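Local coordinates for mandelate racemase / muconate lactonizing enzyme, C-terminal domain protein (Pseudovibrio sp. JE062, PDB 4JHM) that is of unknown function but belongs to the enolase superfamily, pairing a mandelate racemase/muconate lactonizing enzyme-type N-terminal domain with an enolase-like C-terminal barrel domain, at residues His167-Val171 with Tyr172-Val176; Gln205-Lys208 with Met209-Met213; Phe286-Ala289 with Ala290-Lys294. All coordinates share one frame; numbering follows the deposited sequence.

Contact 1: His167-Val171 with Tyr172-Val176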
loop_
_atom_site.group_PDB
_atom_site.type_symbol
_atom_site.label_atom_id
_atom_site.label_comp_id
_atom_site.label_asym_id
_atom_site.label_seq_id
_atom_site.Cartn_x
_atom_site.Cartn_y
_atom_site.Cartn_z
ATOM N N HIS A 167 -17.629 -1.416 34.297
ATOM C CA HIS A 167 -18.596 -1.946 33.349
ATOM C C HIS A 167 -19.769 -0.987 33.363
ATOM O O HIS A 167 -20.163 -0.494 34.422
ATOM C CB HIS A 167 -19.023 -3.371 33.690
ATOM C CG HIS A 167 -18.046 -4.408 33.235
ATOM N ND1 HIS A 167 -17.254 -5.124 34.106
ATOM C CD2 HIS A 167 -17.713 -4.831 31.993
ATOM C CE1 HIS A 167 -16.487 -5.953 33.423
ATOM N NE2 HIS A 167 -16.745 -5.795 32.137
ATOM N N CYS A 168 -20.303 -0.698 32.184
ATOM C CA CYS A 168 -21.269 0.377 32.039
ATOM C C CYS A 168 -22.541 -0.076 31.337
ATOM O O CYS A 168 -22.747 -1.265 31.086
ATOM C CB CYS A 168 -20.631 1.539 31.275
ATOM S SG CYS A 168 -20.100 1.108 29.605
ATOM N N TYR A 169 -23.392 0.893 31.025
ATOM C CA TYR A 169 -24.666 0.626 30.387
ATOM C C TYR A 169 -24.475 0.197 28.936
ATOM O O TYR A 169 -25.338 -0.460 28.360
ATOM C CB TYR A 169 -25.555 1.868 30.477
ATOM C CG TYR A 169 -25.684 2.392 31.892
ATOM C CD1 TYR A 169 -26.612 1.847 32.768
ATOM C CD2 TYR A 169 -24.867 3.415 32.359
ATOM C CE1 TYR A 169 -26.730 2.312 34.066
ATOM C CE2 TYR A 169 -24.979 3.887 33.656
ATOM C CZ TYR A 169 -25.913 3.332 34.505
ATOM O OH TYR A 169 -26.038 3.788 35.798
ATOM N N CYS A 170 -23.333 0.553 28.357
ATOM C CA CYS A 170 -23.061 0.257 26.956
ATOM C C CYS A 170 -24.063 0.980 26.059
ATOM O O CYS A 170 -24.416 0.504 24.981
ATOM C CB CYS A 170 -23.086 -1.250 26.712
ATOM S SG CYS A 170 -21.869 -2.126 27.716
ATOM N N VAL A 171 -24.506 2.139 26.540
ATOM C CA VAL A 171 -25.357 3.048 25.791
ATOM C C VAL A 171 -24.723 4.440 25.897
ATOM O O VAL A 171 -24.902 5.147 26.888
ATOM C CB VAL A 171 -26.794 3.056 26.356
ATOM C CG1 VAL A 171 -27.627 4.157 25.716
ATOM C CG2 VAL A 171 -27.449 1.697 26.154
ATOM N N TYR A 172 -23.957 4.809 24.877
ATOM C CA TYR A 172 -23.228 6.073 24.857
ATOM C C TYR A 172 -23.836 7.157 25.756
ATOM O O TYR A 172 -23.145 7.732 26.589
ATOM C CB TYR A 172 -23.122 6.588 23.417
ATOM C CG TYR A 172 -22.329 7.864 23.291
ATOM C CD1 TYR A 172 -21.000 7.916 23.679
ATOM C CD2 TYR A 172 -22.905 9.014 22.780
ATOM C CE1 TYR A 172 -20.268 9.082 23.568
ATOM C CE2 TYR A 172 -22.183 10.187 22.670
ATOM C CZ TYR A 172 -20.866 10.215 23.067
ATOM O OH TYR A 172 -20.145 11.378 22.962
ATOM N N ASP A 173 -25.124 7.434 25.591
ATOM C CA ASP A 173 -25.770 8.529 26.323
ATOM C C ASP A 173 -25.692 8.372 27.840
ATOM O O ASP A 173 -25.264 9.292 28.539
ATOM C CB ASP A 173 -27.224 8.667 25.887
ATOM C CG ASP A 173 -27.353 8.966 24.412
ATOM O OD1 ASP A 173 -26.870 10.037 23.979
ATOM O OD2 ASP A 173 -27.925 8.124 23.686
ATOM N N LYS A 174 -26.101 7.212 28.344
ATOM C CA LYS A 174 -26.026 6.931 29.779
ATOM C C LYS A 174 -24.573 6.796 30.244
ATOM O O LYS A 174 -24.205 7.272 31.320
ATOM C CB LYS A 174 -26.819 5.667 30.115
ATOM C CG LYS A 174 -28.312 5.802 29.847
ATOM C CD LYS A 174 -29.037 4.468 29.928
ATOM C CE LYS A 174 -29.209 4.011 31.367
ATOM N NZ LYS A 174 -29.916 2.702 31.452
ATOM N N ASP A 175 -23.745 6.164 29.422
ATOM C CA ASP A 175 -22.327 6.018 29.733
ATOM C C ASP A 175 -21.621 7.366 29.850
ATOM O O ASP A 175 -20.648 7.499 30.588
ATOM C CB ASP A 175 -21.639 5.175 28.667
ATOM C CG ASP A 175 -22.085 3.729 28.692
ATOM O OD1 ASP A 175 -22.806 3.338 29.632
ATOM O OD2 ASP A 175 -21.712 2.980 27.771
ATOM N N VAL A 176 -22.105 8.366 29.120
ATOM C CA VAL A 176 -21.496 9.692 29.167
ATOM C C VAL A 176 -21.825 10.395 30.482
ATOM O O VAL A 176 -20.993 11.116 31.031
ATOM C CB VAL A 176 -21.947 10.569 27.979
ATOM C CG1 VAL A 176 -21.696 12.042 28.271
ATOM C CG2 VAL A 176 -21.226 10.151 26.705
#

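Contact 2: Gln205-Lys208 with Met209-Met213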
loop_
_atom_site.group_PDB
_atom_site.type_symbol
_atom_site.label_atom_id
_atom_site.label_comp_id
_atom_site.label_asym_id
_atom_site.label_seq_id
_atom_site.Cartn_x
_atom_site.Cartn_y
_atom_site.Cartn_z
ATOM N N GLN A 205 -19.852 6.993 17.958
ATOM C CA GLN A 205 -19.865 7.046 19.412
ATOM C C GLN A 205 -18.517 6.598 19.967
ATOM O O GLN A 205 -17.978 7.208 20.888
ATOM C CB GLN A 205 -20.995 6.165 19.965
ATOM C CG GLN A 205 -22.384 6.725 19.689
ATOM C CD GLN A 205 -23.504 5.721 19.901
ATOM O OE1 GLN A 205 -23.313 4.651 20.486
ATOM N NE2 GLN A 205 -24.691 6.067 19.422
ATOM N N ALA A 206 -17.975 5.530 19.398
ATOM C CA ALA A 206 -16.707 4.992 19.853
ATOM C C ALA A 206 -15.643 6.067 19.775
ATOM O O ALA A 206 -14.902 6.284 20.726
ATOM C CB ALA A 206 -16.310 3.796 19.008
HETATM N N MSE A 207 -15.579 6.749 18.638
HETATM C CA MSE A 207 -14.585 7.799 18.438
HETATM C C MSE A 207 -14.822 8.950 19.373
HETATM O O MSE A 207 -13.885 9.561 19.859
HETATM C CB MSE A 207 -14.614 8.285 16.995
HETATM C CG MSE A 207 -13.566 9.374 16.764
HETATM SE SE MSE A 207 -11.735 8.655 16.920
HETATM C CE MSE A 207 -11.639 7.819 15.144
ATOM N N LYS A 208 -16.079 9.265 19.642
ATOM C CA LYS A 208 -16.390 10.384 20.512
ATOM C C LYS A 208 -15.890 10.113 21.934
ATOM O O LYS A 208 -15.277 10.974 22.568
ATOM C CB LYS A 208 -17.895 10.639 20.516
ATOM C CG LYS A 208 -18.267 12.105 20.619
ATOM C CD LYS A 208 -18.579 12.706 19.260
ATOM C CE LYS A 208 -19.985 12.347 18.806
ATOM N NZ LYS A 208 -20.455 13.233 17.701
HETATM N N MSE A 209 -16.153 8.906 22.427
HETATM C CA MSE A 209 -15.775 8.525 23.788
HETATM C C MSE A 209 -14.286 8.440 23.931
HETATM O O MSE A 209 -13.733 8.805 24.969
HETATM C CB MSE A 209 -16.387 7.168 24.123
HETATM C CG MSE A 209 -15.895 6.608 25.457
HETATM SE SE MSE A 209 -16.679 7.560 27.003
HETATM C CE MSE A 209 -18.588 7.437 26.538
ATOM N N ALA A 210 -13.622 7.949 22.887
ATOM C CA ALA A 210 -12.175 7.743 22.921
ATOM C C ALA A 210 -11.446 9.076 23.021
ATOM O O ALA A 210 -10.548 9.239 23.852
ATOM C CB ALA A 210 -11.726 6.982 21.689
ATOM N N LYS A 211 -11.846 10.023 22.175
ATOM C CA LYS A 211 -11.307 11.375 22.214
ATOM C C LYS A 211 -11.496 11.985 23.596
ATOM O O LYS A 211 -10.612 12.661 24.112
ATOM C CB LYS A 211 -11.980 12.260 21.163
ATOM C CG LYS A 211 -11.528 11.992 19.738
ATOM C CD LYS A 211 -11.787 13.203 18.856
ATOM C CE LYS A 211 -11.606 12.891 17.373
ATOM N NZ LYS A 211 -10.231 12.446 17.011
ATOM N N TRP A 212 -12.652 11.743 24.200
ATOM C CA TRP A 212 -12.911 12.238 25.541
ATOM C C TRP A 212 -12.038 11.530 26.576
ATOM O O TRP A 212 -11.447 12.175 27.442
ATOM C CB TRP A 212 -14.384 12.071 25.895
ATOM C CG TRP A 212 -14.731 12.612 27.245
ATOM C CD1 TRP A 212 -15.296 13.823 27.525
ATOM C CD2 TRP A 212 -14.528 11.962 28.506
ATOM N NE1 TRP A 212 -15.460 13.963 28.881
ATOM C CE2 TRP A 212 -14.998 12.834 29.504
ATOM C CE3 TRP A 212 -13.996 10.724 28.886
ATOM C CZ2 TRP A 212 -14.950 12.511 30.854
ATOM C CZ3 TRP A 212 -13.948 10.405 30.225
ATOM C CH2 TRP A 212 -14.419 11.295 31.195
HETATM N N MSE A 213 -11.957 10.206 26.486
HETATM C CA MSE A 213 -11.148 9.429 27.425
HETATM C C MSE A 213 -9.710 9.819 27.250
HETATM O O MSE A 213 -8.939 9.801 28.211
HETATM C CB MSE A 213 -11.337 7.929 27.200
HETATM C CG MSE A 213 -12.660 7.465 27.796
HETATM SE SE MSE A 213 -13.062 5.605 27.299
HETATM C CE MSE A 213 -11.479 4.728 28.076
#

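Contact 3: Phe286-Ala289 with Ala290-Lys294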
loop_
_atom_site.group_PDB
_atom_site.type_symbol
_atom_site.label_atom_id
_atom_site.label_comp_id
_atom_site.label_asym_id
_atom_site.label_seq_id
_atom_site.Cartn_x
_atom_site.Cartn_y
_atom_site.Cartn_z
ATOM N N PHE A 286 1.403 -13.984 24.260
ATOM C CA PHE A 286 2.316 -13.077 24.948
ATOM C C PHE A 286 3.556 -12.861 24.099
ATOM O O PHE A 286 3.935 -11.724 23.803
ATOM C CB PHE A 286 2.737 -13.657 26.305
ATOM C CG PHE A 286 1.940 -13.136 27.469
ATOM C CD1 PHE A 286 2.285 -11.942 28.078
ATOM C CD2 PHE A 286 0.861 -13.842 27.959
ATOM C CE1 PHE A 286 1.560 -11.457 29.150
ATOM C CE2 PHE A 286 0.138 -13.364 29.034
ATOM C CZ PHE A 286 0.489 -12.171 29.633
ATOM N N ALA A 287 4.188 -13.968 23.716
ATOM C CA ALA A 287 5.385 -13.922 22.884
ATOM C C ALA A 287 5.112 -13.151 21.603
ATOM O O ALA A 287 5.954 -12.390 21.135
ATOM C CB ALA A 287 5.859 -15.331 22.559
ATOM N N ILE A 288 3.922 -13.346 21.046
ATOM C CA ILE A 288 3.553 -12.696 19.795
ATOM C C ILE A 288 3.402 -11.188 19.987
ATOM O O ILE A 288 3.894 -10.400 19.172
ATOM C CB ILE A 288 2.269 -13.314 19.211
ATOM C CG1 ILE A 288 2.551 -14.759 18.789
ATOM C CG2 ILE A 288 1.769 -12.503 18.024
ATOM C CD1 ILE A 288 1.318 -15.551 18.408
ATOM N N ALA A 289 2.738 -10.788 21.069
ATOM C CA ALA A 289 2.629 -9.371 21.412
ATOM C C ALA A 289 4.010 -8.781 21.620
ATOM O O ALA A 289 4.316 -7.707 21.117
ATOM C CB ALA A 289 1.795 -9.184 22.663
ATOM N N ALA A 290 4.844 -9.493 22.370
ATOM C CA ALA A 290 6.221 -9.069 22.598
ATOM C C ALA A 290 6.858 -8.611 21.288
ATOM O O ALA A 290 7.320 -7.477 21.174
ATOM C CB ALA A 290 7.025 -10.207 23.212
ATOM N N GLY A 291 6.856 -9.493 20.295
ATOM C CA GLY A 291 7.443 -9.193 18.990
ATOM C C GLY A 291 6.804 -8.000 18.301
ATOM O O GLY A 291 7.387 -7.418 17.388
ATOM N N HIS A 292 5.599 -7.640 18.732
ATOM C CA HIS A 292 4.927 -6.451 18.217
ATOM C C HIS A 292 5.054 -5.270 19.180
ATOM O O HIS A 292 4.396 -4.249 18.999
ATOM C CB HIS A 292 3.448 -6.751 17.946
ATOM C CG HIS A 292 3.209 -7.494 16.668
ATOM N ND1 HIS A 292 3.166 -6.867 15.440
ATOM C CD2 HIS A 292 2.997 -8.810 16.426
ATOM C CE1 HIS A 292 2.941 -7.766 14.499
ATOM N NE2 HIS A 292 2.836 -8.952 15.070
ATOM N N SER A 293 5.893 -5.420 20.203
ATOM C CA SER A 293 6.172 -4.347 21.155
ATOM C C SER A 293 4.927 -3.883 21.907
ATOM O O SER A 293 4.759 -2.688 22.167
ATOM C CB SER A 293 6.811 -3.152 20.440
ATOM O OG SER A 293 7.969 -3.540 19.717
ATOM N N LYS A 294 4.063 -4.827 22.271
ATOM C CA LYS A 294 2.846 -4.491 22.985
ATOM C C LYS A 294 2.553 -5.491 24.098
ATOM O O LYS A 294 3.143 -6.571 24.155
ATOM C CB LYS A 294 1.655 -4.427 22.021
ATOM C CG LYS A 294 1.919 -3.613 20.769
ATOM C CD LYS A 294 0.659 -3.029 20.155
ATOM C CE LYS A 294 0.939 -2.602 18.721
ATOM N NZ LYS A 294 -0.004 -1.579 18.198
#

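Contact 1: His167-Val171 with Tyr172-Val176
The loop that leads from barrel strand 163-167 into helix 172-186 folds back on the first turn of that helix, where Y169 meets K174 and D175. The D175 carboxylate turns back to the loop backbone: OD1 takes a weak bond from Y169 N at 2.9 Å and another weak one from C170 N at 3.1 Å, both well off linear. An aspartate suits this place because its short chain brings an acceptor to two adjacent amides. Its OD2 is bound by the hydroxyl of Y201 and lies 3.1 Å from C168 SG. K174 runs across the Y169 ring at about a right angle; a bend at chi3 (75°) carries CE over one face, 4.0 Å from the ring centroid, a CH-pi contact. D175 OD1 lies at the edge of the same ring, near its plane. K174 NZ forms a salt bridge with D28, so the chain gives its methylenes to Y169 and its charge to D28. The backbone closes the turn through D175 N to V171 O, 3.0 Å and almost straight at 175°. The loop is one of the beta-alpha connections, from strand to following helix, of an enolase-type TIM barrel.

Contact 2: Gln205-Lys208 with Met209-Met213
M207 and K211, one turn apart, make the side-chain contact within helix 203-215, the helix of a right-handed beta-alpha-beta unit that connects the parallel strands 192-196 and 220-222 of the enolase-type barrel.

The backbone supplies the hydrogen bonding. Four successive i to i+4 bonds join the amides of residues 209 to 212 to the carbonyls of residues 205 to 208. The first, M209 N to Q205 O, measures 2.9 Å. The last, W212 N to K208 O, measures 3.2 Å. This is regular alpha-helix.

Nonpolar packing divides by face. A206 and A210 present small side chains that pack on L236 of helix 230-239. M209, a selenomethionine like M207 and M213, turns its flexible chain inward onto L195 of strand 192-196, as M213 does. W212 packs on V179 and E180 of helix 172-186, and its ring meets W218 edge-to-face.

Charged groups occupy the outer face, at an interface with another copy of the protein. K208 NZ is hydrogen-bonded to N217 of the second subunit, and K211 NZ makes a long, weak ion pair with D241 of that subunit, a residue that also packs on M207. Lysine suits these positions because its aliphatic part can follow the helix surface while the amine reaches the neighbouring chain.

Where M207 and K211 meet, their side chains pass at a slant. The selenomethionine bends at chi2 (67°) and chi3 (79°), which sets its selenium near the lysine amine: M207 SE is 4.1 Å from K211 NZ, and M207 CG lies likewise 4.1 Å from K211 CE.

Contact 3: Phe286-Ala289 with Ala290-Lys294
The imidazole of H292 meets the preceding turn with its edge: I288 O lies near the ring plane, 3.3 Å from H292 CD2. With chi1 at -79°, the ring lies beside its own backbone N and next to the end of the helix, and the same CD2 of H292 is 4.2 Å from I288 CG2. F286, which carries the other flat group, leaves the helix away from this turn, and its ring stacks with that of H317.

At this point the helix ends. A290 N to F286 O (2.8 Å) and G291 N to A287 O are ordinary helical bonds, whereas H292 N bonds weakly to I288 O and more closely to A289 O (2.7 Å). That carbonyl, A289 O, has a second donor, K294 N, at 3.1 Å. The two amides approach A289 O from opposite faces of its carbonyl plane. Together with S293 N to A290 O, the K294 bond makes a Schellman motif, in which S293 is the C-prime residue and takes the positive phi (61°) that turns the chain off the helix axis.

Residue sizes fit the places. A289 is buried against V269 and N319, where a small side chain fits. G291 O makes a weak hydrogen bond with T258 of the third subunit, and K294 NZ is hydrogen-bonded to W266 O.

The motif ends helix 279-291. I288 and H292 face helix 254-262, F286 packs on V313 and A314 of helix 304-316, and A287, I288, H292 and S293 lie against the third subunit.

In the fold
All three contacts are local ones in the enolase-like C-terminal domain, at a helix start (contact 1), middle (contact 2) and end (contact 3). Contact 1 buries C168, Y169 and D175 and is touched by no other chain; contact 2 has an exposed K208, and contact 3 buries F286 to A289. Contacts 1 and 2 touch, because Y172 and V176 pack on helix 203-215, joining neighbouring helices of the barrel; contact 3 lies apart, its nearest atoms about 15 Å from contact 2. A carboxylate serves loop amides in contact 1, whereas backbone bonds dominate the others. Contacts 2 and 3 also face other subunits, through lysines in contact 2 and mainly through packing in contact 3.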